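PDB 5ZVE: tRNA (cytosine(72)-C(5))-methyltransferase from Pyrococcus horikoshii, which transfers a methyl group from S-adenosyl-L-methionine to the C5 position of cytosine 72 in several tRNAs. Local coordinates for residues Ile294-Ile305 and Ser326-Met337. Residues are numbered along the deposited sequence; the frame is centred on the assembly and turned at random.
With SAH (S-adenosyl-L-homocysteine), chain C.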
# COMPACT_ATOMS: atom_id res chain seq x y z
N ILE A 294 4.13 -14.55 -10.60
CA ILE A 294 5.28 -14.40 -9.73
C ILE A 294 6.57 -14.50 -10.53
O ILE A 294 7.45 -13.64 -10.41
CB ILE A 294 5.28 -15.46 -8.61
CG1 ILE A 294 4.09 -15.23 -7.67
CG2 ILE A 294 6.58 -15.41 -7.83
CD1 ILE A 294 3.94 -16.30 -6.61
N GLU A 295 6.67 -15.53 -11.36
CA GLU A 295 7.85 -15.74 -12.18
C GLU A 295 8.04 -14.59 -13.18
O GLU A 295 9.12 -14.03 -13.29
CB GLU A 295 7.76 -17.07 -12.93
CG GLU A 295 8.98 -17.39 -13.77
CD GLU A 295 8.77 -18.61 -14.65
OE1 GLU A 295 7.64 -19.14 -14.68
OE2 GLU A 295 9.75 -19.04 -15.30
N ALA A 296 6.97 -14.24 -13.89
CA ALA A 296 7.04 -13.18 -14.88
C ALA A 296 7.43 -11.85 -14.25
O ALA A 296 8.30 -11.15 -14.76
CB ALA A 296 5.71 -13.05 -15.61
N THR A 297 6.80 -11.51 -13.13
CA THR A 297 7.05 -10.24 -12.47
C THR A 297 8.45 -10.19 -11.85
O THR A 297 9.11 -9.15 -11.89
CB THR A 297 6.00 -9.96 -11.39
OG1 THR A 297 4.70 -10.02 -11.97
CG2 THR A 297 6.22 -8.58 -10.77
N ALA A 298 8.89 -11.30 -11.27
CA ALA A 298 10.25 -11.38 -10.73
C ALA A 298 11.27 -11.13 -11.82
O ALA A 298 12.26 -10.42 -11.61
CB ALA A 298 10.49 -12.73 -10.08
N ARG A 299 11.03 -11.70 -13.00
CA ARG A 299 11.93 -11.52 -14.13
C ARG A 299 11.89 -10.06 -14.58
O ARG A 299 12.91 -9.48 -14.94
CB ARG A 299 11.55 -12.46 -15.28
CG ARG A 299 12.50 -12.43 -16.48
CD ARG A 299 12.25 -13.60 -17.44
NE ARG A 299 10.87 -13.62 -17.94
CZ ARG A 299 9.95 -14.50 -17.57
NH1 ARG A 299 10.26 -15.45 -16.69
NH2 ARG A 299 8.73 -14.44 -18.08
N TYR A 300 10.70 -9.47 -14.51
CA TYR A 300 10.50 -8.08 -14.89
C TYR A 300 11.27 -7.14 -13.94
O TYR A 300 11.82 -6.13 -14.37
CB TYR A 300 9.01 -7.75 -14.88
CG TYR A 300 8.63 -6.34 -15.26
CD1 TYR A 300 8.96 -5.82 -16.50
CD2 TYR A 300 7.90 -5.54 -14.39
CE1 TYR A 300 8.60 -4.53 -16.86
CE2 TYR A 300 7.53 -4.25 -14.73
CZ TYR A 300 7.89 -3.75 -15.97
OH TYR A 300 7.53 -2.47 -16.32
N GLN A 301 11.32 -7.49 -12.66
CA GLN A 301 11.99 -6.65 -11.66
C GLN A 301 13.51 -6.64 -11.84
O GLN A 301 14.17 -5.64 -11.54
CB GLN A 301 11.63 -7.12 -10.26
CG GLN A 301 10.16 -6.93 -9.90
CD GLN A 301 9.74 -7.79 -8.73
OE1 GLN A 301 10.42 -8.75 -8.39
NE2 GLN A 301 8.61 -7.45 -8.12
N ARG A 302 14.07 -7.75 -12.32
CA ARG A 302 15.51 -7.88 -12.52
C ARG A 302 16.04 -6.83 -13.48
O ARG A 302 17.17 -6.37 -13.35
CB ARG A 302 15.87 -9.28 -13.00
CG ARG A 302 15.87 -10.31 -11.90
CD ARG A 302 16.10 -11.72 -12.42
NE ARG A 302 15.64 -12.71 -11.46
CZ ARG A 302 14.64 -13.56 -11.69
NH1 ARG A 302 14.03 -13.56 -12.86
NH2 ARG A 302 14.28 -14.42 -10.75
N ALA A 303 15.22 -6.47 -14.46
CA ALA A 303 15.59 -5.41 -15.40
C ALA A 303 15.79 -4.08 -14.67
O ALA A 303 16.76 -3.37 -14.94
CB ALA A 303 14.53 -5.29 -16.48
N PHE A 304 14.88 -3.76 -13.75
CA PHE A 304 15.00 -2.56 -12.91
C PHE A 304 16.26 -2.61 -12.05
O PHE A 304 17.03 -1.65 -11.98
CB PHE A 304 13.79 -2.42 -11.99
CG PHE A 304 12.50 -2.11 -12.70
CD1 PHE A 304 11.82 -3.10 -13.39
CD2 PHE A 304 11.95 -0.84 -12.65
CE1 PHE A 304 10.63 -2.83 -14.03
CE2 PHE A 304 10.75 -0.56 -13.29
CZ PHE A 304 10.09 -1.55 -13.98
N ILE A 305 16.44 -3.74 -11.39
CA ILE A 305 17.53 -3.95 -10.45
C ILE A 305 18.88 -3.76 -11.12
O ILE A 305 19.75 -3.05 -10.61
CB ILE A 305 17.47 -5.36 -9.85
CG1 ILE A 305 16.24 -5.50 -8.95
CG2 ILE A 305 18.76 -5.67 -9.12
CD1 ILE A 305 15.96 -6.93 -8.54
N SER A 326 6.10 -13.25 -2.20
CA SER A 326 6.79 -14.32 -2.92
C SER A 326 8.29 -14.34 -2.65
O SER A 326 8.90 -13.31 -2.38
CB SER A 326 6.55 -14.20 -4.43
OG SER A 326 7.36 -13.19 -5.00
N TYR A 327 8.86 -15.54 -2.69
CA TYR A 327 10.30 -15.68 -2.55
C TYR A 327 11.02 -15.09 -3.76
O TYR A 327 11.97 -14.33 -3.61
CB TYR A 327 10.69 -17.16 -2.38
CG TYR A 327 12.16 -17.34 -2.11
CD1 TYR A 327 12.66 -17.31 -0.82
CD2 TYR A 327 13.07 -17.51 -3.15
CE1 TYR A 327 14.01 -17.47 -0.57
CE2 TYR A 327 14.41 -17.67 -2.92
CZ TYR A 327 14.88 -17.65 -1.62
OH TYR A 327 16.23 -17.80 -1.39
N GLU A 328 10.56 -15.46 -4.95
CA GLU A 328 11.24 -15.12 -6.20
C GLU A 328 11.40 -13.61 -6.39
O GLU A 328 12.45 -13.14 -6.84
CB GLU A 328 10.49 -15.70 -7.41
CG GLU A 328 10.54 -17.22 -7.54
CD GLU A 328 9.53 -17.93 -6.65
OE1 GLU A 328 8.78 -17.24 -5.93
OE2 GLU A 328 9.49 -19.18 -6.68
N GLU A 329 10.37 -12.84 -6.04
CA GLU A 329 10.42 -11.39 -6.22
C GLU A 329 11.22 -10.72 -5.11
O GLU A 329 11.56 -9.54 -5.21
CB GLU A 329 9.01 -10.79 -6.24
CG GLU A 329 8.12 -11.26 -7.38
CD GLU A 329 6.68 -10.82 -7.21
OE1 GLU A 329 6.39 -9.63 -7.48
OE2 GLU A 329 5.84 -11.64 -6.80
N ASN A 330 11.53 -11.47 -4.07
CA ASN A 330 12.16 -10.89 -2.89
C ASN A 330 13.56 -11.44 -2.63
O ASN A 330 14.53 -10.93 -3.19
CB ASN A 330 11.26 -11.10 -1.67
CG ASN A 330 9.98 -10.30 -1.77
OD1 ASN A 330 9.96 -9.22 -2.36
ND2 ASN A 330 8.89 -10.84 -1.22
N GLU A 331 13.67 -12.45 -1.78
CA GLU A 331 14.97 -13.03 -1.47
C GLU A 331 15.67 -13.53 -2.73
O GLU A 331 16.89 -13.41 -2.87
CB GLU A 331 14.84 -14.16 -0.44
CG GLU A 331 14.55 -13.68 0.98
CD GLU A 331 13.07 -13.52 1.27
OE1 GLU A 331 12.26 -13.54 0.31
OE2 GLU A 331 12.71 -13.37 2.45
N GLY A 332 14.89 -14.09 -3.65
CA GLY A 332 15.43 -14.58 -4.91
C GLY A 332 16.09 -13.49 -5.73
O GLY A 332 17.16 -13.69 -6.29
N ASN A 333 15.46 -12.32 -5.78
CA ASN A 333 16.01 -11.20 -6.53
C ASN A 333 17.13 -10.48 -5.78
O ASN A 333 17.92 -9.75 -6.39
CB ASN A 333 14.91 -10.20 -6.89
CG ASN A 333 14.32 -10.46 -8.26
OD1 ASN A 333 14.86 -11.26 -9.03
ND2 ASN A 333 13.23 -9.78 -8.58
N VAL A 334 17.21 -10.68 -4.47
CA VAL A 334 18.33 -10.11 -3.75
C VAL A 334 19.60 -10.93 -4.01
O VAL A 334 20.68 -10.37 -4.17
CB VAL A 334 18.09 -10.02 -2.25
CG1 VAL A 334 19.27 -9.33 -1.61
CG2 VAL A 334 16.82 -9.22 -1.97
N LYS A 335 19.47 -12.25 -4.06
CA LYS A 335 20.58 -13.12 -4.45
C LYS A 335 21.16 -12.72 -5.80
O LYS A 335 22.37 -12.71 -5.99
CB LYS A 335 20.13 -14.59 -4.48
CG LYS A 335 19.91 -15.20 -3.12
CD LYS A 335 19.54 -16.65 -3.24
CE LYS A 335 19.42 -17.30 -1.87
NZ LYS A 335 19.20 -18.77 -1.98
N PHE A 336 20.27 -12.39 -6.74
CA PHE A 336 20.67 -11.81 -8.02
C PHE A 336 21.58 -10.59 -7.81
O PHE A 336 22.64 -10.48 -8.43
CB PHE A 336 19.43 -11.43 -8.82
CG PHE A 336 19.72 -10.66 -10.09
CD1 PHE A 336 20.37 -11.27 -11.15
CD2 PHE A 336 19.32 -9.34 -10.23
CE1 PHE A 336 20.63 -10.57 -12.32
CE2 PHE A 336 19.58 -8.64 -11.39
CZ PHE A 336 20.23 -9.26 -12.44
N MET A 337 21.18 -9.69 -6.93
CA MET A 337 21.95 -8.48 -6.64
C MET A 337 23.30 -8.80 -6.03
O MET A 337 24.31 -8.14 -6.31
CB MET A 337 21.17 -7.56 -5.69
CG MET A 337 19.81 -7.14 -6.22
SD MET A 337 18.95 -5.88 -5.24
CE MET A 337 18.68 -6.71 -3.69
N SAH C . 6.76 3.89 -4.86
CA SAH C . 5.40 4.36 -5.07
CB SAH C . 4.50 3.25 -5.61
CG SAH C . 5.14 2.30 -6.63
SD SAH C . 3.87 1.31 -7.47
C SAH C . 4.79 5.01 -3.83
O SAH C . 5.30 4.89 -2.72
OXT SAH C . 3.76 5.69 -3.91
C5' SAH C . 4.98 0.83 -8.83
C4' SAH C . 5.09 1.86 -9.95
O4' SAH C . 5.99 1.40 -10.94
C3' SAH C . 3.78 2.14 -10.67
O3' SAH C . 3.42 3.49 -10.46
C2' SAH C . 4.07 1.96 -12.15
O2' SAH C . 3.61 3.06 -12.89
C1' SAH C . 5.59 1.92 -12.19
N9 SAH C . 6.15 1.14 -13.31
C8 SAH C . 5.74 -0.08 -13.79
N7 SAH C . 6.54 -0.43 -14.83
C5 SAH C . 7.46 0.55 -15.01
C6 SAH C . 8.50 0.71 -15.91
N6 SAH C . 8.76 -0.22 -16.83
N1 SAH C . 9.28 1.84 -15.85
C2 SAH C . 9.02 2.81 -14.90
N3 SAH C . 7.99 2.65 -14.01
C4 SAH C . 7.22 1.54 -14.06
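N333 enters the surface of helix 294-305 as a knob in the hole formed by A298, Q301, R302 and I305, a worked example of an asparagine knob that also bonds to the backbone of the helix it enters. Its ND2 donates to A298 O at 3.2 Å, almost straight (168°) and in the amide plane, adding a second donor to a carbonyl already bonded to R302 N. The extended chain of R302 from CG to NE brings NE to 2.9 Å from N333 OD1, with guanidinium and amide planes nearly perpendicular. R302 CG makes a CH-pi contact over one face of F336, 4.2 Å from the ring centroid. The same ring takes I305 CG2 at its edge; that methyl, anti to the backbone N, also presses tightly on M337 CG (3.4 Å).

Toward the other end, E329 lies across the side chains of I294 and Q301, its CG against A298 CB. Q301 NE2, whose stronger partner is P275 O, makes a weak bond to OE1, whereas OE2 is gripped by S326 OG (2.8 Å) and T277. S326 OG in turn accepts from E329 N, an ST motif, while I294 CG2 packs on S326 CB.

On another side of helix 294-305, Y300 OH accepts a hydrogen bond from SAH N6 (2.6 Å). Two helices crossing at -32° thus pack beside strand 316-322 in the Rossmann-like class I methyltransferase domain, one of them also lining the cofactor's adenine pocket.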